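Local coordinates for GTPase-activating protein BEM3 (Saccharomyces cerevisiae S288C, PDB 6FSF) that acts, as a whole protein, as a GTPase-activating protein for CDC42 and less efficiently RHO1, and binds phosphatidylinositol 3-phosphate; this piece is its tandem PX-PH region, at residues 28-41 with 50-62. Residues are numbered along the deposited sequence; the frame is centred on the assembly and turned at random.
Sequences YRDNEDDLSILIAI and MFKFSKSIHKVRE
I37, I39 and I41 on strand 35-41 pair with K55, F53 and F51 on strand 50-55 as antiparallel hydrogen-bonded pairs. I39 N reaches F53 O at 3.0 Å, and F53 N returns a bond to I39 O. At the far end M50 N donates a hydrogen bond to I41 O, while I41 N bonds F51 O; M50 and F51 thus both oppose I41, a classic beta bulge.

Isoleucine suits positions 39 and 41 because its branched CB presses against a flat phenyl face. The phenyl of F53, turned between its backbone N and carbonyl carbon (chi1 62°), folds over I39, whose CB lies under one face 4.0 Å from the ring centroid, a CH-pi contact; I41 CG1 meets the ring edge, 3.8 Å from F53 CE2. F51 likewise lays a face over I41 CB, 3.9 Å from its centroid. A serine in place of F53 would probably open a gap over I39 and cost I41 CG1 its contact with that ring edge, leaving F51 as its phenyl neighbour. Further along, I37 CD1 touches V60 CG2 at 3.9 Å, crossing it at about a right angle and tying the sheet to helix 57-70, while Y104 of helix 90-107 covers I39 and V60.

On the other face, serine is small enough for S54 OG to sit 3.5 Å from Y28 CD1. Where the strand gives way to the helix, S56 is the N-cap, its OG accepting from K59 N at 3.2 Å.

Hairpin 35-43/49-55, bulged near its turn and running into a helix packed on the sheet, belongs to the antiparallel sheet of the PX domain.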
loop_
_atom_site.group_PDB
_atom_site.type_symbol
_atom_site.label_atom_id
_atom_site.label_comp_id
_atom_site.label_asym_id
_atom_site.label_seq_id
_atom_site.Cartn_x
_atom_site.Cartn_y
_atom_site.Cartn_z
ATOM N N TYR A 28 -5.300 -1.451 0.577
ATOM C CA TYR A 28 -6.314 -1.274 -0.453
ATOM C C TYR A 28 -7.432 -2.297 -0.293
ATOM O O TYR A 28 -7.185 -3.479 -0.048
ATOM C CB TYR A 28 -5.680 -1.401 -1.840
ATOM C CG TYR A 28 -6.643 -1.212 -2.991
ATOM C CD1 TYR A 28 -7.176 -2.304 -3.665
ATOM C CD2 TYR A 28 -7.010 0.061 -3.412
ATOM C CE1 TYR A 28 -8.052 -2.137 -4.721
ATOM C CE2 TYR A 28 -7.887 0.240 -4.468
ATOM C CZ TYR A 28 -8.405 -0.861 -5.119
ATOM O OH TYR A 28 -9.278 -0.684 -6.168
ATOM N N ARG A 29 -8.668 -1.832 -0.435
ATOM C CA ARG A 29 -9.848 -2.687 -0.396
ATOM C C ARG A 29 -10.223 -3.070 -1.824
ATOM O O ARG A 29 -10.541 -2.198 -2.642
ATOM C CB ARG A 29 -11.015 -1.986 0.300
ATOM C CG ARG A 29 -10.766 -1.668 1.768
ATOM C CD ARG A 29 -11.935 -2.127 2.628
ATOM N NE ARG A 29 -11.898 -1.551 3.972
ATOM C CZ ARG A 29 -11.520 -2.207 5.064
ATOM N NH1 ARG A 29 -11.145 -3.476 4.986
ATOM N NH2 ARG A 29 -11.522 -1.591 6.240
ATOM N N ASP A 30 -10.189 -4.369 -2.116
ATOM C CA ASP A 30 -10.380 -4.868 -3.472
ATOM C C ASP A 30 -11.870 -5.103 -3.738
ATOM O O ASP A 30 -12.733 -4.530 -3.068
ATOM C CB ASP A 30 -9.533 -6.129 -3.684
ATOM C CG ASP A 30 -9.792 -7.203 -2.635
ATOM O OD1 ASP A 30 -10.782 -7.091 -1.883
ATOM O OD2 ASP A 30 -9.000 -8.168 -2.567
ATOM N N ASN A 31 -12.184 -5.954 -4.722
ATOM C CA ASN A 31 -13.573 -6.200 -5.095
ATOM C C ASN A 31 -14.353 -6.863 -3.962
ATOM O O ASN A 31 -15.550 -6.597 -3.793
ATOM C CB ASN A 31 -13.619 -7.061 -6.361
ATOM C CG ASN A 31 -14.995 -7.089 -7.012
ATOM O OD1 ASN A 31 -15.919 -6.398 -6.586
ATOM N ND2 ASN A 31 -15.126 -7.886 -8.068
ATOM N N GLU A 32 -13.696 -7.715 -3.176
ATOM C CA GLU A 32 -14.318 -8.379 -2.037
ATOM C C GLU A 32 -14.135 -7.613 -0.731
ATOM O O GLU A 32 -14.444 -8.153 0.337
ATOM C CB GLU A 32 -13.766 -9.801 -1.889
ATOM C CG GLU A 32 -14.244 -10.780 -2.958
ATOM C CD GLU A 32 -15.411 -11.636 -2.494
ATOM O OE1 GLU A 32 -16.293 -11.114 -1.781
ATOM O OE2 GLU A 32 -15.438 -12.837 -2.837
ATOM N N ASP A 33 -13.632 -6.378 -0.794
ATOM C CA ASP A 33 -13.522 -5.496 0.372
ATOM C C ASP A 33 -12.613 -6.074 1.454
ATOM O O ASP A 33 -12.859 -5.894 2.650
ATOM C CB ASP A 33 -14.901 -5.163 0.954
ATOM C CG ASP A 33 -15.675 -4.179 0.096
ATOM O OD1 ASP A 33 -15.068 -3.561 -0.807
ATOM O OD2 ASP A 33 -16.890 -4.013 0.332
ATOM N N ASP A 34 -11.560 -6.773 1.045
ATOM C CA ASP A 34 -10.510 -7.206 1.953
ATOM C C ASP A 34 -9.252 -6.390 1.687
ATOM O O ASP A 34 -9.005 -5.955 0.558
ATOM C CB ASP A 34 -10.209 -8.701 1.794
ATOM C CG ASP A 34 -11.328 -9.583 2.318
ATOM O OD1 ASP A 34 -11.338 -9.870 3.535
ATOM O OD2 ASP A 34 -12.194 -9.990 1.515
ATOM N N LEU A 35 -8.471 -6.168 2.746
ATOM C CA LEU A 35 -7.206 -5.458 2.604
ATOM C C LEU A 35 -6.281 -6.224 1.668
ATOM O O LEU A 35 -6.072 -7.428 1.831
ATOM C CB LEU A 35 -6.547 -5.275 3.970
ATOM C CG LEU A 35 -7.308 -4.462 5.024
ATOM C CD1 LEU A 35 -6.502 -4.349 6.310
ATOM C CD2 LEU A 35 -7.664 -3.083 4.491
ATOM N N SER A 36 -5.731 -5.522 0.680
ATOM C CA SER A 36 -4.888 -6.149 -0.329
ATOM C C SER A 36 -3.769 -5.190 -0.715
ATOM O O SER A 36 -3.704 -4.052 -0.242
ATOM C CB SER A 36 -5.707 -6.576 -1.548
ATOM O OG SER A 36 -6.279 -5.449 -2.190
ATOM N N ILE A 37 -2.897 -5.658 -1.600
ATOM C CA ILE A 37 -1.680 -4.954 -1.983
ATOM C C ILE A 37 -1.892 -4.370 -3.375
ATOM O O ILE A 37 -2.054 -5.112 -4.352
ATOM C CB ILE A 37 -0.461 -5.886 -1.945
ATOM C CG1 ILE A 37 -0.281 -6.459 -0.537
ATOM C CG2 ILE A 37 0.792 -5.157 -2.403
ATOM C CD1 ILE A 37 0.594 -7.691 -0.479
ATOM N N LEU A 38 -1.897 -3.041 -3.467
ATOM C CA LEU A 38 -2.074 -2.341 -4.736
ATOM C C LEU A 38 -0.711 -2.075 -5.365
ATOM O O LEU A 38 0.169 -1.491 -4.727
ATOM C CB LEU A 38 -2.826 -1.026 -4.526
ATOM C CG LEU A 38 -3.174 -0.229 -5.785
ATOM C CD1 LEU A 38 -4.193 -0.983 -6.628
ATOM C CD2 LEU A 38 -3.685 1.160 -5.429
ATOM N N ILE A 39 -0.544 -2.496 -6.616
ATOM C CA ILE A 39 0.738 -2.445 -7.307
ATOM C C ILE A 39 0.548 -1.752 -8.649
ATOM O O ILE A 39 -0.384 -2.077 -9.394
ATOM C CB ILE A 39 1.330 -3.853 -7.510
ATOM C CG1 ILE A 39 1.559 -4.534 -6.165
ATOM C CG2 ILE A 39 2.622 -3.779 -8.314
ATOM C CD1 ILE A 39 1.851 -6.005 -6.279
ATOM N N ALA A 40 1.440 -0.815 -8.962
ATOM C CA ALA A 40 1.389 -0.079 -10.216
ATOM C C ALA A 40 2.492 -0.558 -11.148
ATOM O O ALA A 40 3.634 -0.759 -10.727
ATOM C CB ALA A 40 1.523 1.424 -9.971
ATOM N N ILE A 41 2.140 -0.740 -12.418
ATOM C CA ILE A 41 3.081 -1.124 -13.463
ATOM C C ILE A 41 3.295 0.084 -14.365
ATOM O O ILE A 41 2.328 0.684 -14.848
ATOM C CB ILE A 41 2.575 -2.336 -14.264
ATOM C CG1 ILE A 41 2.524 -3.576 -13.373
ATOM C CG2 ILE A 41 3.466 -2.593 -15.466
ATOM C CD1 ILE A 41 3.882 -4.028 -12.884
ATOM N N MET A 50 0.856 2.371 -16.674
ATOM C CA MET A 50 0.063 1.635 -17.651
ATOM C C MET A 50 -1.181 1.013 -17.024
ATOM O O MET A 50 -2.267 1.080 -17.610
ATOM C CB MET A 50 0.928 0.573 -18.333
ATOM C CG MET A 50 2.063 1.163 -19.168
ATOM S SD MET A 50 2.823 -0.005 -20.313
ATOM C CE MET A 50 3.774 -1.030 -19.198
ATOM N N PHE A 51 -1.055 0.417 -15.839
ATOM C CA PHE A 51 -2.208 -0.162 -15.158
ATOM C C PHE A 51 -1.844 -0.433 -13.705
ATOM O O PHE A 51 -0.681 -0.342 -13.305
ATOM C CB PHE A 51 -2.688 -1.445 -15.849
ATOM C CG PHE A 51 -1.652 -2.534 -15.911
ATOM C CD1 PHE A 51 -0.744 -2.589 -16.957
ATOM C CD2 PHE A 51 -1.596 -3.515 -14.934
ATOM C CE1 PHE A 51 0.207 -3.595 -17.020
ATOM C CE2 PHE A 51 -0.649 -4.523 -14.991
ATOM C CZ PHE A 51 0.255 -4.561 -16.036
ATOM N N LYS A 52 -2.867 -0.760 -12.917
ATOM C CA LYS A 52 -2.701 -1.206 -11.541
ATOM C C LYS A 52 -3.420 -2.535 -11.352
ATOM O O LYS A 52 -4.329 -2.888 -12.108
ATOM C CB LYS A 52 -3.251 -0.190 -10.531
ATOM C CG LYS A 52 -2.776 1.233 -10.721
ATOM C CD LYS A 52 -3.306 2.113 -9.600
ATOM C CE LYS A 52 -3.269 3.580 -9.972
ATOM N NZ LYS A 52 -4.128 3.845 -11.163
ATOM N N PHE A 53 -3.010 -3.269 -10.323
ATOM C CA PHE A 53 -3.699 -4.493 -9.947
ATOM C C PHE A 53 -3.601 -4.662 -8.438
ATOM O O PHE A 53 -2.821 -3.988 -7.763
ATOM C CB PHE A 53 -3.140 -5.715 -10.687
ATOM C CG PHE A 53 -1.694 -6.002 -10.397
ATOM C CD1 PHE A 53 -1.339 -6.926 -9.431
ATOM C CD2 PHE A 53 -0.688 -5.359 -11.102
ATOM C CE1 PHE A 53 -0.007 -7.201 -9.163
ATOM C CE2 PHE A 53 0.646 -5.626 -10.839
ATOM C CZ PHE A 53 0.984 -6.551 -9.869
ATOM N N SER A 54 -4.415 -5.574 -7.913
ATOM C CA SER A 54 -4.541 -5.774 -6.479
ATOM C C SER A 54 -4.406 -7.254 -6.166
ATOM O O SER A 54 -5.004 -8.092 -6.846
ATOM C CB SER A 54 -5.884 -5.242 -5.970
ATOM O OG SER A 54 -6.011 -5.439 -4.574
ATOM N N LYS A 55 -3.620 -7.574 -5.143
ATOM C CA LYS A 55 -3.415 -8.953 -4.727
ATOM C C LYS A 55 -3.426 -9.025 -3.210
ATOM O O LYS A 55 -2.849 -8.165 -2.538
ATOM C CB LYS A 55 -2.085 -9.513 -5.251
ATOM C CG LYS A 55 -1.931 -9.484 -6.760
ATOM C CD LYS A 55 -2.815 -10.519 -7.432
ATOM C CE LYS A 55 -2.599 -10.516 -8.932
ATOM N NZ LYS A 55 -3.382 -11.581 -9.617
ATOM N N SER A 56 -4.083 -10.050 -2.677
ATOM C CA SER A 56 -3.955 -10.346 -1.261
ATOM C C SER A 56 -2.553 -10.871 -0.970
ATOM O O SER A 56 -1.830 -11.317 -1.866
ATOM C CB SER A 56 -5.002 -11.371 -0.822
ATOM O OG SER A 56 -4.683 -12.666 -1.304
ATOM N N ILE A 57 -2.165 -10.807 0.307
ATOM C CA ILE A 57 -0.852 -11.315 0.699
ATOM C C ILE A 57 -0.759 -12.809 0.424
ATOM O O ILE A 57 0.320 -13.327 0.103
ATOM C CB ILE A 57 -0.575 -10.980 2.179
ATOM C CG1 ILE A 57 0.775 -11.551 2.624
ATOM C CG2 ILE A 57 -1.701 -11.486 3.068
ATOM C CD1 ILE A 57 1.955 -11.009 1.847
ATOM N N HIS A 58 -1.885 -13.519 0.516
ATOM C CA HIS A 58 -1.898 -14.947 0.221
ATOM C C HIS A 58 -1.554 -15.218 -1.240
ATOM O O HIS A 58 -0.785 -16.138 -1.544
ATOM C CB HIS A 58 -3.266 -15.533 0.568
ATOM C CG HIS A 58 -3.413 -16.976 0.201
ATOM N ND1 HIS A 58 -2.739 -17.983 0.859
ATOM C CD2 HIS A 58 -4.151 -17.581 -0.759
ATOM C CE1 HIS A 58 -3.060 -19.146 0.321
ATOM N NE2 HIS A 58 -3.915 -18.931 -0.662
ATOM N N LYS A 59 -2.117 -14.429 -2.161
ATOM C CA LYS A 59 -1.797 -14.604 -3.576
ATOM C C LYS A 59 -0.330 -14.299 -3.848
ATOM O O LYS A 59 0.299 -14.939 -4.700
ATOM C CB LYS A 59 -2.682 -13.707 -4.441
ATOM C CG LYS A 59 -4.171 -13.984 -4.344
ATOM C CD LYS A 59 -4.917 -13.314 -5.497
ATOM C CE LYS A 59 -6.374 -13.028 -5.153
ATOM N NZ LYS A 59 -6.573 -11.620 -4.704
ATOM N N VAL A 60 0.227 -13.313 -3.140
ATOM C CA VAL A 60 1.635 -12.965 -3.309
ATOM C C VAL A 60 2.521 -14.139 -2.909
ATOM O O VAL A 60 3.460 -14.505 -3.626
ATOM C CB VAL A 60 1.972 -11.701 -2.498
ATOM C CG1 VAL A 60 3.478 -11.485 -2.438
ATOM C CG2 VAL A 60 1.278 -10.486 -3.097
ATOM N N ARG A 61 2.231 -14.747 -1.755
ATOM C CA ARG A 61 3.016 -15.894 -1.313
ATOM C C ARG A 61 2.831 -17.086 -2.241
ATOM O O ARG A 61 3.764 -17.876 -2.431
ATOM C CB ARG A 61 2.634 -16.276 0.118
ATOM C CG ARG A 61 2.735 -15.140 1.119
ATOM C CD ARG A 61 2.484 -15.632 2.535
ATOM N NE ARG A 61 2.470 -14.535 3.499
ATOM C CZ ARG A 61 3.562 -13.960 3.991
ATOM N NH1 ARG A 61 4.761 -14.374 3.606
ATOM N NH2 ARG A 61 3.455 -12.967 4.863
ATOM N N GLU A 62 1.641 -17.229 -2.828
ATOM C CA GLU A 62 1.381 -18.344 -3.734
ATOM C C GLU A 62 2.301 -18.293 -4.947
ATOM O O GLU A 62 2.921 -19.298 -5.312
ATOM C CB GLU A 62 -0.085 -18.336 -4.164
ATOM C CG GLU A 62 -0.376 -19.203 -5.376
ATOM C CD GLU A 62 -1.856 -19.389 -5.608
ATOM O OE1 GLU A 62 -2.508 -20.035 -4.760
ATOM O OE2 GLU A 62 -2.373 -18.885 -6.628
#